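Local coordinates for protein aldehyde reductase YahK (Escherichia coli, PDB 1UUF) that catalyses the NADPH-dependent reduction of a wide range of aldehydes to the corresponding primary alcohols, as a zinc-containing member of the alcohol dehydrogenase family, at residues V26-Y29 and P34-P37; M38-R43 and P77-H82; V50-A55 and R158-I163; D128-T133 and S312-I317; D342-A347 and F360-R365. All blocks are in the same frame, centred on the assembly; numbering follows the deposited sequence.

Contact 1. Residues V26-Y29 and P34-P37; sequences VGAY and PLEP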
# COMPACT_ATOMS: atom_id res chain seq x y z
N VAL A 26 -30.67 1.71 -24.83
CA VAL A 26 -30.76 3.07 -24.34
C VAL A 26 -29.34 3.58 -24.20
O VAL A 26 -28.50 2.94 -23.58
CB VAL A 26 -31.47 3.12 -22.97
CG1 VAL A 26 -31.29 4.50 -22.33
CG2 VAL A 26 -32.95 2.82 -23.14
N GLY A 27 -29.06 4.73 -24.81
CA GLY A 27 -27.73 5.30 -24.75
C GLY A 27 -27.74 6.79 -24.98
O GLY A 27 -28.81 7.39 -25.12
N ALA A 28 -26.56 7.40 -25.02
CA ALA A 28 -26.44 8.84 -25.23
C ALA A 28 -25.65 9.16 -26.49
O ALA A 28 -24.78 8.39 -26.90
CB ALA A 28 -25.77 9.47 -24.02
N TYR A 29 -25.95 10.31 -27.09
CA TYR A 29 -25.25 10.74 -28.29
C TYR A 29 -24.14 11.74 -27.96
O TYR A 29 -23.20 11.91 -28.74
CB TYR A 29 -26.23 11.35 -29.29
CG TYR A 29 -27.16 10.35 -29.94
CD1 TYR A 29 -28.51 10.28 -29.59
CD2 TYR A 29 -26.68 9.45 -30.90
CE1 TYR A 29 -29.36 9.35 -30.19
CE2 TYR A 29 -27.53 8.52 -31.50
CZ TYR A 29 -28.86 8.48 -31.14
OH TYR A 29 -29.69 7.56 -31.75
N PRO A 34 -29.32 13.47 -22.42
CA PRO A 34 -29.83 12.40 -21.55
C PRO A 34 -29.96 11.10 -22.34
O PRO A 34 -30.07 11.12 -23.56
CB PRO A 34 -31.19 12.94 -21.11
CG PRO A 34 -30.98 14.42 -21.12
CD PRO A 34 -30.23 14.63 -22.41
N LEU A 35 -29.93 9.97 -21.63
CA LEU A 35 -30.05 8.68 -22.29
C LEU A 35 -31.40 8.61 -22.99
O LEU A 35 -32.42 9.05 -22.44
CB LEU A 35 -29.94 7.55 -21.26
CG LEU A 35 -28.60 7.40 -20.54
CD1 LEU A 35 -28.74 6.38 -19.41
CD2 LEU A 35 -27.53 6.98 -21.52
N GLU A 36 -31.41 8.04 -24.19
CA GLU A 36 -32.64 7.92 -24.96
C GLU A 36 -32.65 6.62 -25.76
O GLU A 36 -31.61 5.98 -25.93
CB GLU A 36 -32.78 9.11 -25.92
CG GLU A 36 -31.59 9.28 -26.84
CD GLU A 36 -31.74 10.46 -27.79
OE1 GLU A 36 -32.60 10.39 -28.69
OE2 GLU A 36 -31.01 11.46 -27.62
N PRO A 37 -33.83 6.21 -26.25
CA PRO A 37 -33.95 4.98 -27.03
C PRO A 37 -33.14 5.04 -28.33
O PRO A 37 -33.08 6.08 -28.99
CB PRO A 37 -35.45 4.89 -27.30
CG PRO A 37 -36.05 5.57 -26.11
CD PRO A 37 -35.16 6.78 -25.96
O HOH W 1 -28.66 11.15 -26.20
O HOH W 2 -32.33 7.08 -31.54
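G27 O is gripped from the facing segment by two hydrogens: E36 N donates to it over 2.8 Å, and L35 CA brings a C-H to 3.3 Å from the same oxygen. The pairing is reciprocal, since G27 N donates to E36 O over 3.1 Å, nearly straight at 163°, while V26 CA adds a C-H contact to that acceptor. G27 and E36 thus make the antiparallel hydrogen-bonded pair, and V26 with P37 the neighbouring non-hydrogen-bonded one, in the two-stranded hairpin of strands 24-27 and 36-39. Next to this pairing, V26 CG1 meets L35 CB at 3.5 Å, the two buried side chains crossing at about a right angle, and L35 CD2 spreads along the backbone of G27 and on to A28 CB. I344 of helix 344-352 covers both V26 and L35. The surroundings of E36 are more polar: its first torsion (chi1 56°) sets CG between backbone N and carbonyl carbon before the chain runs out extended to Y29. There the carboxylate stands at the edge of the ring, OE2 lying 3.4 Å from Y29 CD1, with the two planes 88° apart. Waters bridge the same end of the hairpin. One accepts the N-H of Y29 and sits 2.8 Å from E36 OE2; another links Y29 OH to P37 O, to which it donates.

Contact 2. Residues M38-R43 and P77-H82; sequences MDITRR and PCVPGH. With ZN (zinc ion), chain C.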
# COMPACT_ATOMS: atom_id res chain seq x y z
N MET A 38 -32.52 3.92 -28.68
CA MET A 38 -31.74 3.83 -29.91
C MET A 38 -31.56 2.38 -30.30
O MET A 38 -31.51 1.49 -29.45
CB MET A 38 -30.37 4.51 -29.75
CG MET A 38 -29.52 3.98 -28.61
SD MET A 38 -27.84 4.65 -28.64
CE MET A 38 -28.11 6.33 -28.10
N ASP A 39 -31.49 2.14 -31.61
CA ASP A 39 -31.30 0.79 -32.12
C ASP A 39 -29.82 0.56 -32.34
O ASP A 39 -29.11 1.46 -32.80
CB ASP A 39 -32.05 0.60 -33.44
CG ASP A 39 -33.55 0.58 -33.27
OD1 ASP A 39 -34.26 0.45 -34.28
OD2 ASP A 39 -34.01 0.70 -32.11
N ILE A 40 -29.35 -0.63 -32.01
CA ILE A 40 -27.95 -0.97 -32.20
C ILE A 40 -27.87 -2.34 -32.86
O ILE A 40 -28.89 -3.01 -33.03
CB ILE A 40 -27.19 -1.03 -30.85
CG1 ILE A 40 -27.79 -2.11 -29.95
CG2 ILE A 40 -27.23 0.33 -30.18
CD1 ILE A 40 -27.00 -2.37 -28.68
N THR A 41 -26.66 -2.74 -33.24
CA THR A 41 -26.49 -4.04 -33.86
C THR A 41 -25.52 -4.87 -33.03
O THR A 41 -24.75 -4.33 -32.24
CB THR A 41 -25.93 -3.92 -35.30
OG1 THR A 41 -24.61 -3.38 -35.25
CG2 THR A 41 -26.82 -3.00 -36.13
N ARG A 42 -25.59 -6.19 -33.20
CA ARG A 42 -24.72 -7.13 -32.51
C ARG A 42 -24.13 -8.05 -33.57
O ARG A 42 -24.79 -8.35 -34.57
CB ARG A 42 -25.51 -7.97 -31.51
CG ARG A 42 -26.03 -7.21 -30.31
CD ARG A 42 -24.91 -6.54 -29.55
NE ARG A 42 -25.35 -6.01 -28.27
CZ ARG A 42 -24.59 -5.27 -27.48
NH1 ARG A 42 -23.34 -4.98 -27.84
NH2 ARG A 42 -25.06 -4.83 -26.32
N ARG A 43 -22.90 -8.50 -33.35
CA ARG A 43 -22.26 -9.40 -34.30
C ARG A 43 -22.96 -10.75 -34.24
O ARG A 43 -23.62 -11.08 -33.25
CB ARG A 43 -20.78 -9.58 -33.95
CG ARG A 43 -20.51 -10.30 -32.62
CD ARG A 43 -19.05 -10.76 -32.54
NE ARG A 43 -18.74 -11.51 -31.32
CZ ARG A 43 -18.46 -10.95 -30.15
NH1 ARG A 43 -18.44 -9.63 -30.03
NH2 ARG A 43 -18.19 -11.71 -29.10
N PRO A 77 -22.21 6.72 -30.36
CA PRO A 77 -23.13 6.65 -29.23
C PRO A 77 -22.59 5.80 -28.08
O PRO A 77 -21.80 4.88 -28.30
CB PRO A 77 -24.39 6.04 -29.85
CG PRO A 77 -23.83 5.14 -30.90
CD PRO A 77 -22.76 6.01 -31.53
N CYS A 78 -22.99 6.14 -26.86
CA CYS A 78 -22.54 5.40 -25.69
C CYS A 78 -23.69 4.64 -25.05
O CYS A 78 -24.69 5.24 -24.64
CB CYS A 78 -21.93 6.34 -24.65
SG CYS A 78 -21.43 5.50 -23.13
N VAL A 79 -23.56 3.32 -24.98
CA VAL A 79 -24.58 2.47 -24.38
C VAL A 79 -23.91 1.80 -23.18
O VAL A 79 -23.17 0.83 -23.35
CB VAL A 79 -25.08 1.40 -25.36
CG1 VAL A 79 -26.04 0.44 -24.64
CG2 VAL A 79 -25.79 2.06 -26.53
N PRO A 80 -24.13 2.34 -21.98
CA PRO A 80 -23.54 1.80 -20.75
C PRO A 80 -24.16 0.48 -20.30
O PRO A 80 -24.92 -0.15 -21.04
CB PRO A 80 -23.79 2.91 -19.72
CG PRO A 80 -24.06 4.14 -20.56
CD PRO A 80 -24.85 3.59 -21.70
N GLY A 81 -23.83 0.09 -19.08
CA GLY A 81 -24.35 -1.13 -18.51
C GLY A 81 -23.38 -2.29 -18.53
O GLY A 81 -23.00 -2.77 -19.60
N HIS A 82 -22.96 -2.75 -17.36
CA HIS A 82 -22.06 -3.89 -17.30
C HIS A 82 -22.23 -4.77 -16.07
O HIS A 82 -21.27 -5.31 -15.52
CB HIS A 82 -20.59 -3.47 -17.50
CG HIS A 82 -20.09 -2.46 -16.52
ND1 HIS A 82 -19.00 -1.65 -16.79
CD2 HIS A 82 -20.49 -2.14 -15.26
CE1 HIS A 82 -18.75 -0.89 -15.74
NE2 HIS A 82 -19.64 -1.17 -14.80
ZN ZN C . -19.24 -0.92 -12.67
O HOH W 3 -17.16 0.03 -12.64
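Flat groups flank the meeting of M38 with P77 and V79 without taking part in it. The guanidinium of R42 carries I40 CD1 over one face, 3.7 Å above the plane and displaced toward the rim, while its NE, NH1 and NH2 are hydrogen-bonded to Q152 O, L146 O and S150 OG. At the far end, the H82 ring is stacked with Y134. Between these lies a purely apolar contact centred on M38 SD, which sits 3.9 Å from P77 CB and likewise close to V79 CG2. M38 starts from a CG placed between backbone N and carbonyl carbon (chi1 57°), then bends at chi3, turning the terminal methyl so that CE also comes to 4.1 Å from P77 CB. The M38 and V79 side chains run past each other in opposite directions, and I40 CG2 adds a looser touch to V79 CG2 at 4.3 Å. Strand 36-39 of the N-terminal hairpin is thereby packed on the loop that enters strand 84-91 of the GroES-like catalytic domain. A cis peptide bond precedes P77, and further along the same loop H82 reaches the active-site metal. H82 NE2 binds the catalytic zinc at 2.2 Å, with CD2 and CE1 equally distant from the metal. C60, C178 and a water 2.3 Å from the zinc complete its shell.

Contact 3. Residues V50-A55 and R158-I163; sequences VKIEIA and RYVLRI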
# COMPACT_ATOMS: atom_id res chain seq x y z
N VAL A 50 -21.24 -16.57 -27.23
CA VAL A 50 -22.48 -16.89 -26.54
C VAL A 50 -23.42 -15.72 -26.78
O VAL A 50 -23.08 -14.57 -26.49
CB VAL A 50 -22.26 -17.03 -25.01
CG1 VAL A 50 -23.58 -17.38 -24.32
CG2 VAL A 50 -21.21 -18.10 -24.73
N LYS A 51 -24.59 -16.01 -27.34
CA LYS A 51 -25.59 -14.97 -27.61
C LYS A 51 -26.53 -14.97 -26.41
O LYS A 51 -27.15 -15.98 -26.10
CB LYS A 51 -26.37 -15.29 -28.88
CG LYS A 51 -27.46 -14.29 -29.21
CD LYS A 51 -28.18 -14.67 -30.49
CE LYS A 51 -29.27 -13.68 -30.84
NZ LYS A 51 -29.92 -14.03 -32.13
N ILE A 52 -26.64 -13.82 -25.76
CA ILE A 52 -27.44 -13.68 -24.55
C ILE A 52 -28.62 -12.72 -24.64
O ILE A 52 -28.47 -11.59 -25.10
CB ILE A 52 -26.54 -13.19 -23.39
CG1 ILE A 52 -25.37 -14.16 -23.21
CG2 ILE A 52 -27.34 -13.06 -22.10
CD1 ILE A 52 -24.29 -13.64 -22.29
N GLU A 53 -29.78 -13.18 -24.20
CA GLU A 53 -30.98 -12.36 -24.16
C GLU A 53 -30.92 -11.74 -22.77
O GLU A 53 -31.10 -12.44 -21.77
CB GLU A 53 -32.24 -13.22 -24.30
CG GLU A 53 -33.53 -12.44 -24.41
CD GLU A 53 -33.63 -11.64 -25.69
OE1 GLU A 53 -33.31 -12.19 -26.76
OE2 GLU A 53 -34.04 -10.46 -25.63
N ILE A 54 -30.64 -10.45 -22.70
CA ILE A 54 -30.52 -9.77 -21.41
C ILE A 54 -31.83 -9.59 -20.67
O ILE A 54 -32.80 -9.04 -21.20
CB ILE A 54 -29.83 -8.40 -21.58
CG1 ILE A 54 -28.46 -8.60 -22.24
CG2 ILE A 54 -29.67 -7.72 -20.23
CD1 ILE A 54 -27.69 -7.30 -22.45
N ALA A 55 -31.87 -10.07 -19.43
CA ALA A 55 -33.07 -9.95 -18.61
C ALA A 55 -32.99 -8.71 -17.74
O ALA A 55 -33.95 -7.94 -17.67
CB ALA A 55 -33.23 -11.20 -17.74
N ARG A 158 -15.32 -17.24 -22.76
CA ARG A 158 -14.35 -17.13 -21.67
C ARG A 158 -14.75 -16.04 -20.68
O ARG A 158 -14.38 -16.09 -19.50
CB ARG A 158 -12.94 -16.83 -22.21
CG ARG A 158 -11.93 -16.46 -21.12
CD ARG A 158 -10.50 -16.41 -21.65
NE ARG A 158 -9.54 -16.02 -20.61
CZ ARG A 158 -8.23 -16.16 -20.73
NH1 ARG A 158 -7.71 -16.69 -21.83
NH2 ARG A 158 -7.43 -15.78 -19.74
N TYR A 159 -15.52 -15.07 -21.16
CA TYR A 159 -15.93 -13.96 -20.31
C TYR A 159 -17.38 -13.99 -19.87
O TYR A 159 -17.89 -13.01 -19.31
CB TYR A 159 -15.60 -12.65 -21.03
CG TYR A 159 -14.18 -12.64 -21.54
CD1 TYR A 159 -13.85 -13.20 -22.77
CD2 TYR A 159 -13.14 -12.16 -20.74
CE1 TYR A 159 -12.52 -13.29 -23.19
CE2 TYR A 159 -11.82 -12.24 -21.15
CZ TYR A 159 -11.51 -12.81 -22.37
OH TYR A 159 -10.20 -12.91 -22.76
N VAL A 160 -18.05 -15.11 -20.10
CA VAL A 160 -19.44 -15.26 -19.70
C VAL A 160 -19.45 -16.11 -18.44
O VAL A 160 -18.76 -17.13 -18.37
CB VAL A 160 -20.27 -15.96 -20.79
CG1 VAL A 160 -21.70 -16.20 -20.30
CG2 VAL A 160 -20.29 -15.10 -22.06
N LEU A 161 -20.22 -15.69 -17.44
CA LEU A 161 -20.31 -16.39 -16.16
C LEU A 161 -21.60 -17.19 -16.05
O LEU A 161 -22.61 -16.84 -16.65
CB LEU A 161 -20.26 -15.39 -15.01
CG LEU A 161 -19.01 -14.54 -14.78
CD1 LEU A 161 -17.80 -15.44 -14.62
CD2 LEU A 161 -18.81 -13.57 -15.94
N ARG A 162 -21.58 -18.26 -15.25
CA ARG A 162 -22.76 -19.09 -15.05
C ARG A 162 -23.44 -18.70 -13.74
O ARG A 162 -22.79 -18.63 -12.70
CB ARG A 162 -22.36 -20.57 -15.00
CG ARG A 162 -23.54 -21.54 -14.89
CD ARG A 162 -24.40 -21.51 -16.14
NE ARG A 162 -25.48 -22.49 -16.10
CZ ARG A 162 -25.31 -23.80 -16.22
NH1 ARG A 162 -24.10 -24.31 -16.38
NH2 ARG A 162 -26.36 -24.62 -16.16
N ILE A 163 -24.75 -18.44 -13.81
CA ILE A 163 -25.53 -18.08 -12.63
C ILE A 163 -26.17 -19.34 -12.06
O ILE A 163 -26.82 -20.09 -12.79
CB ILE A 163 -26.66 -17.08 -12.97
CG1 ILE A 163 -26.06 -15.80 -13.56
CG2 ILE A 163 -27.50 -16.79 -11.74
CD1 ILE A 163 -24.97 -15.18 -12.72
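V160 packs against V50 and I52 inside the GroES-like domain, where strand 49-58 and the short strand 161-162 belong to one branched, curled sheet without being direct neighbours in it. Strand 49-58 pairs with 152-156 and 84-91, whereas 161-162 pairs with 103-106, and so the two segments meet through side chains across the fold's interior. No hydrogen bond joins them. Polar groups of the two segments find partners in other parts of the chain: backbone pairs tie V50 to V155 and I52 to I153, V160 O accepts from Y98 OH, and R158 forms a salt bridge with E124.

The apolar contact is a fork. V160 CG1 is turned away from the backbone N (chi1 176°), and this leaves its two methyls to serve different partners on the opposing strand. V50 and I52, two residues apart, both present their side chains to it, and V155 of strand 152-156 touches V160 as well. All three touching residues are buried. V160 meets I52 tip to tip and lies slantwise across V50. At van der Waals distances throughout, I52 CD1 stands 4.1 Å from V160 CG1, while V160 CG2 rests 4.0 Å from V50 CB and nearly as close to V50 CG2.

Contact 4. Residues D128-T133 and S312-I317; sequences DHMTGT and SMIGGI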
# COMPACT_ATOMS: atom_id res chain seq x y z
N ASP A 128 -3.51 -5.11 -19.97
CA ASP A 128 -3.34 -3.79 -20.57
C ASP A 128 -4.21 -3.61 -21.80
O ASP A 128 -4.44 -2.48 -22.24
CB ASP A 128 -1.89 -3.56 -21.00
CG ASP A 128 -0.99 -3.16 -19.85
OD1 ASP A 128 -1.47 -2.45 -18.94
OD2 ASP A 128 0.19 -3.54 -19.87
N HIS A 129 -4.69 -4.71 -22.35
CA HIS A 129 -5.51 -4.65 -23.55
C HIS A 129 -6.88 -5.26 -23.34
O HIS A 129 -7.45 -5.87 -24.25
CB HIS A 129 -4.77 -5.34 -24.69
CG HIS A 129 -3.36 -4.88 -24.84
ND1 HIS A 129 -3.03 -3.61 -25.25
CD2 HIS A 129 -2.18 -5.49 -24.55
CE1 HIS A 129 -1.72 -3.45 -25.21
NE2 HIS A 129 -1.18 -4.58 -24.79
N MET A 130 -7.41 -5.10 -22.14
CA MET A 130 -8.71 -5.63 -21.81
C MET A 130 -9.79 -4.84 -22.56
O MET A 130 -9.72 -3.61 -22.64
CB MET A 130 -8.94 -5.55 -20.30
CG MET A 130 -10.27 -6.11 -19.82
SD MET A 130 -11.53 -4.83 -19.66
CE MET A 130 -11.12 -4.20 -18.04
N THR A 131 -10.76 -5.55 -23.11
CA THR A 131 -11.86 -4.92 -23.83
C THR A 131 -13.03 -4.78 -22.87
O THR A 131 -13.61 -5.78 -22.44
CB THR A 131 -12.31 -5.77 -25.04
OG1 THR A 131 -11.23 -5.90 -25.97
CG2 THR A 131 -13.50 -5.10 -25.74
N GLY A 132 -13.37 -3.54 -22.53
CA GLY A 132 -14.48 -3.30 -21.62
C GLY A 132 -15.82 -3.54 -22.28
O GLY A 132 -15.97 -3.37 -23.49
N THR A 133 -16.81 -3.91 -21.48
CA THR A 133 -18.15 -4.18 -21.97
C THR A 133 -18.70 -3.01 -22.77
O THR A 133 -19.51 -3.20 -23.68
CB THR A 133 -19.06 -4.54 -20.79
OG1 THR A 133 -18.44 -5.63 -20.08
CG2 THR A 133 -20.44 -4.98 -21.26
N SER A 312 -7.84 -1.42 -6.09
CA SER A 312 -8.27 -2.66 -6.71
C SER A 312 -9.47 -2.36 -7.59
O SER A 312 -10.25 -1.47 -7.28
CB SER A 312 -8.66 -3.68 -5.63
OG SER A 312 -9.11 -4.90 -6.21
N MET A 313 -9.59 -3.07 -8.71
CA MET A 313 -10.76 -2.86 -9.56
C MET A 313 -11.32 -4.20 -10.02
O MET A 313 -10.58 -5.11 -10.41
CB MET A 313 -10.46 -1.95 -10.75
CG MET A 313 -9.39 -2.41 -11.70
SD MET A 313 -9.41 -1.34 -13.18
CE MET A 313 -9.94 -2.51 -14.42
N ILE A 314 -12.65 -4.31 -9.95
CA ILE A 314 -13.38 -5.52 -10.30
C ILE A 314 -12.63 -6.79 -9.94
O ILE A 314 -12.09 -6.91 -8.84
CB ILE A 314 -13.79 -5.52 -11.79
CG1 ILE A 314 -12.57 -5.36 -12.70
CG2 ILE A 314 -14.78 -4.40 -12.03
CD1 ILE A 314 -12.91 -5.44 -14.18
N GLY A 315 -12.61 -7.76 -10.86
CA GLY A 315 -11.91 -9.00 -10.61
C GLY A 315 -11.77 -9.76 -11.91
O GLY A 315 -12.43 -9.42 -12.89
N GLY A 316 -10.91 -10.77 -11.93
CA GLY A 316 -10.73 -11.56 -13.14
C GLY A 316 -11.94 -12.45 -13.32
O GLY A 316 -12.80 -12.53 -12.44
N ILE A 317 -12.02 -13.15 -14.45
CA ILE A 317 -13.18 -14.00 -14.68
C ILE A 317 -13.28 -15.18 -13.71
O ILE A 317 -14.34 -15.41 -13.13
CB ILE A 317 -13.22 -14.52 -16.14
CG1 ILE A 317 -13.20 -13.34 -17.11
CG2 ILE A 317 -14.51 -15.32 -16.36
CD1 ILE A 317 -14.39 -12.40 -16.99
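A small apolar bridge between domains is formed where M130, beside the structural zinc loop of the catalytic domain, reaches M313 and I314, in the Rossmann-type coenzyme domain. No hydrogen bond crosses it. The two methionines meet tip to tip, with M130 CE 4.2 Å from M313 CE, and the same M130 methyl approaches I314 CD1 at 4.4 Å. One methyl therefore touches two neighbouring side chains. M130 gets there by swinging CG to the side of CB remote from the backbone N (chi1 -179°) and then bending at chi2 and chi3, while M313 bends only near its end.

Each partner stands next to a metal site. The side chain of M130 lies about 4 Å from that of C127, a ligand of the structural zinc, and I314 touches C178, a ligand of the catalytic zinc. The contact also borders the dimer interface: M313 packs on I303 of the second subunit, and D128 OD1 forms salt bridges with K305 and K256 of that subunit. M313 O and N are hydrogen-bonded to N125 ND2 and Y126 OH of the zinc loop. Within the fold, strand 109-111 flanks M130, I314 faces helix 176-189, and the loop leaves strand 308-311 to enter helix 317-330, whose N-cap is G316.

Contact 5. Residues D342-A347 and F360-R365; sequences DQINEA and FVIDNR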
# COMPACT_ATOMS: atom_id res chain seq x y z
N ASP A 342 -36.52 3.42 -19.44
CA ASP A 342 -36.66 4.86 -19.69
C ASP A 342 -36.55 5.71 -18.43
O ASP A 342 -36.78 6.92 -18.47
CB ASP A 342 -37.99 5.15 -20.39
CG ASP A 342 -39.18 4.59 -19.64
OD1 ASP A 342 -39.28 4.81 -18.41
OD2 ASP A 342 -40.02 3.92 -20.28
N GLN A 343 -36.20 5.08 -17.31
CA GLN A 343 -36.08 5.78 -16.04
C GLN A 343 -34.63 5.89 -15.57
O GLN A 343 -34.35 6.32 -14.45
CB GLN A 343 -36.91 5.06 -14.97
CG GLN A 343 -38.41 5.20 -15.17
CD GLN A 343 -39.22 4.35 -14.21
OE1 GLN A 343 -40.37 4.67 -13.90
NE2 GLN A 343 -38.65 3.24 -13.76
N ILE A 344 -33.69 5.52 -16.44
CA ILE A 344 -32.29 5.56 -16.06
C ILE A 344 -31.76 6.95 -15.73
O ILE A 344 -30.96 7.11 -14.81
CB ILE A 344 -31.40 4.92 -17.15
CG1 ILE A 344 -31.94 3.53 -17.50
CG2 ILE A 344 -29.98 4.77 -16.63
CD1 ILE A 344 -31.25 2.87 -18.66
N ASN A 345 -32.20 7.97 -16.46
CA ASN A 345 -31.73 9.33 -16.19
C ASN A 345 -32.13 9.76 -14.78
O ASN A 345 -31.34 10.35 -14.05
CB ASN A 345 -32.31 10.31 -17.21
CG ASN A 345 -31.79 10.06 -18.61
OD1 ASN A 345 -30.58 10.13 -18.86
ND2 ASN A 345 -32.69 9.76 -19.53
N GLU A 346 -33.37 9.44 -14.39
CA GLU A 346 -33.86 9.79 -13.06
C GLU A 346 -33.10 8.97 -12.02
O GLU A 346 -32.85 9.44 -10.92
CB GLU A 346 -35.37 9.49 -12.95
CG GLU A 346 -36.25 10.29 -13.90
CD GLU A 346 -36.44 9.60 -15.25
OE1 GLU A 346 -35.44 9.34 -15.94
OE2 GLU A 346 -37.61 9.32 -15.60
N ALA A 347 -32.75 7.74 -12.39
CA ALA A 347 -32.00 6.86 -11.50
C ALA A 347 -30.64 7.47 -11.19
O ALA A 347 -30.20 7.47 -10.04
CB ALA A 347 -31.84 5.49 -12.15
N PHE A 360 -29.87 0.18 -8.40
CA PHE A 360 -30.95 0.21 -9.37
C PHE A 360 -30.67 -0.90 -10.37
O PHE A 360 -29.51 -1.15 -10.72
CB PHE A 360 -31.00 1.54 -10.12
CG PHE A 360 -31.57 2.68 -9.33
CD1 PHE A 360 -30.76 3.72 -8.91
CD2 PHE A 360 -32.92 2.70 -9.01
CE1 PHE A 360 -31.28 4.78 -8.18
CE2 PHE A 360 -33.46 3.76 -8.28
CZ PHE A 360 -32.64 4.80 -7.86
N VAL A 361 -31.72 -1.59 -10.80
CA VAL A 361 -31.58 -2.65 -11.79
C VAL A 361 -32.65 -2.46 -12.84
O VAL A 361 -33.84 -2.39 -12.53
CB VAL A 361 -31.70 -4.06 -11.17
CG1 VAL A 361 -31.71 -5.12 -12.26
CG2 VAL A 361 -30.53 -4.31 -10.24
N ILE A 362 -32.22 -2.37 -14.10
CA ILE A 362 -33.13 -2.19 -15.22
C ILE A 362 -33.82 -3.48 -15.63
O ILE A 362 -33.19 -4.54 -15.71
CB ILE A 362 -32.36 -1.65 -16.45
CG1 ILE A 362 -31.72 -0.31 -16.12
CG2 ILE A 362 -33.30 -1.54 -17.64
CD1 ILE A 362 -30.57 0.05 -17.03
N ASP A 363 -35.12 -3.40 -15.86
CA ASP A 363 -35.91 -4.53 -16.31
C ASP A 363 -35.82 -4.37 -17.83
O ASP A 363 -36.59 -3.62 -18.42
CB ASP A 363 -37.37 -4.36 -15.87
CG ASP A 363 -38.22 -5.58 -16.16
OD1 ASP A 363 -37.86 -6.38 -17.06
OD2 ASP A 363 -39.27 -5.74 -15.51
N ASN A 364 -34.86 -5.06 -18.45
CA ASN A 364 -34.65 -4.92 -19.88
C ASN A 364 -35.83 -5.26 -20.77
O ASN A 364 -35.88 -4.85 -21.93
CB ASN A 364 -33.42 -5.72 -20.31
CG ASN A 364 -32.14 -5.16 -19.72
OD1 ASN A 364 -32.00 -5.08 -18.50
ND2 ASN A 364 -31.21 -4.76 -20.58
N ARG A 365 -36.79 -6.00 -20.24
CA ARG A 365 -37.97 -6.34 -21.02
C ARG A 365 -38.72 -5.06 -21.38
O ARG A 365 -39.41 -4.99 -22.40
CB ARG A 365 -38.87 -7.30 -20.23
CG ARG A 365 -40.29 -7.44 -20.76
CD ARG A 365 -41.19 -6.35 -20.17
NE ARG A 365 -41.26 -6.44 -18.72
CZ ARG A 365 -41.89 -5.57 -17.94
NH1 ARG A 365 -41.90 -5.74 -16.63
NH2 ARG A 365 -42.51 -4.53 -18.48
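I344 and I362 supply the first apolar meeting, their side chains crossing at about a right angle with I344 CD1 3.3 Å from I362 CD1. That separation is shorter than usual for two carbons and is doubtful in detail. I344 CG1 lies at a more ordinary 3.8 Å from the same I362 methyl. L35 and Y149 press on I344 from other parts of the chain.

A CH-pi contact follows one helical turn on. A347 CB sits over one face of the F360 ring, 4.0 Å from its centroid and 15° off the ring normal, displaced toward the CD1 side. With CG anti to the carbonyl carbon (chi1 -76°), F360 turns its ring under the helix, and its CE1 also comes to 3.4 Å from A347 O. I339, R350 and M351 add further packing around these residues.

No hydrogen bond joins the two segments; each has its own polar bonds. Q343 is the N-cap of the helix, and its carbonyl O accepts from A347 N in the first turn, while N345 OD1 accepts from L35 N. Beyond the strand, R365 NH1 forms a salt bridge with D363 OD2 at 2.9 Å, reinforced by a weak bond from R365 N to D363 OD1.

Strand 336-339, helix 344-352 and strand 359-363 form a beta-alpha-beta crossover, in which the helix covers two parallel strands; here apolar residues of the helix rest directly on the second strand.

Contacts 1, 2 and 5 gather on the same side of the chain: contact 1 lies 10 Å from contact 2 and 12 Å from contact 5, centre to centre, and touches both. Contacts 1 and 2 share strand 36-39. Contacts 3 and 5 lie 20 Å apart but are tied through neighbouring strands 49-58 and 359-363. Contact 4, 25 Å from contact 1, is the one that spans the catalytic and coenzyme domains; it meets contact 3 through I317 and contact 2 through T133. Along the chain, contact 1 closes first and contact 5 opens last, while contact 3 interlaces with contacts 2 and 4, so that the catalytic domain, which binds both zinc ions, is built from early and late parts of the sequence.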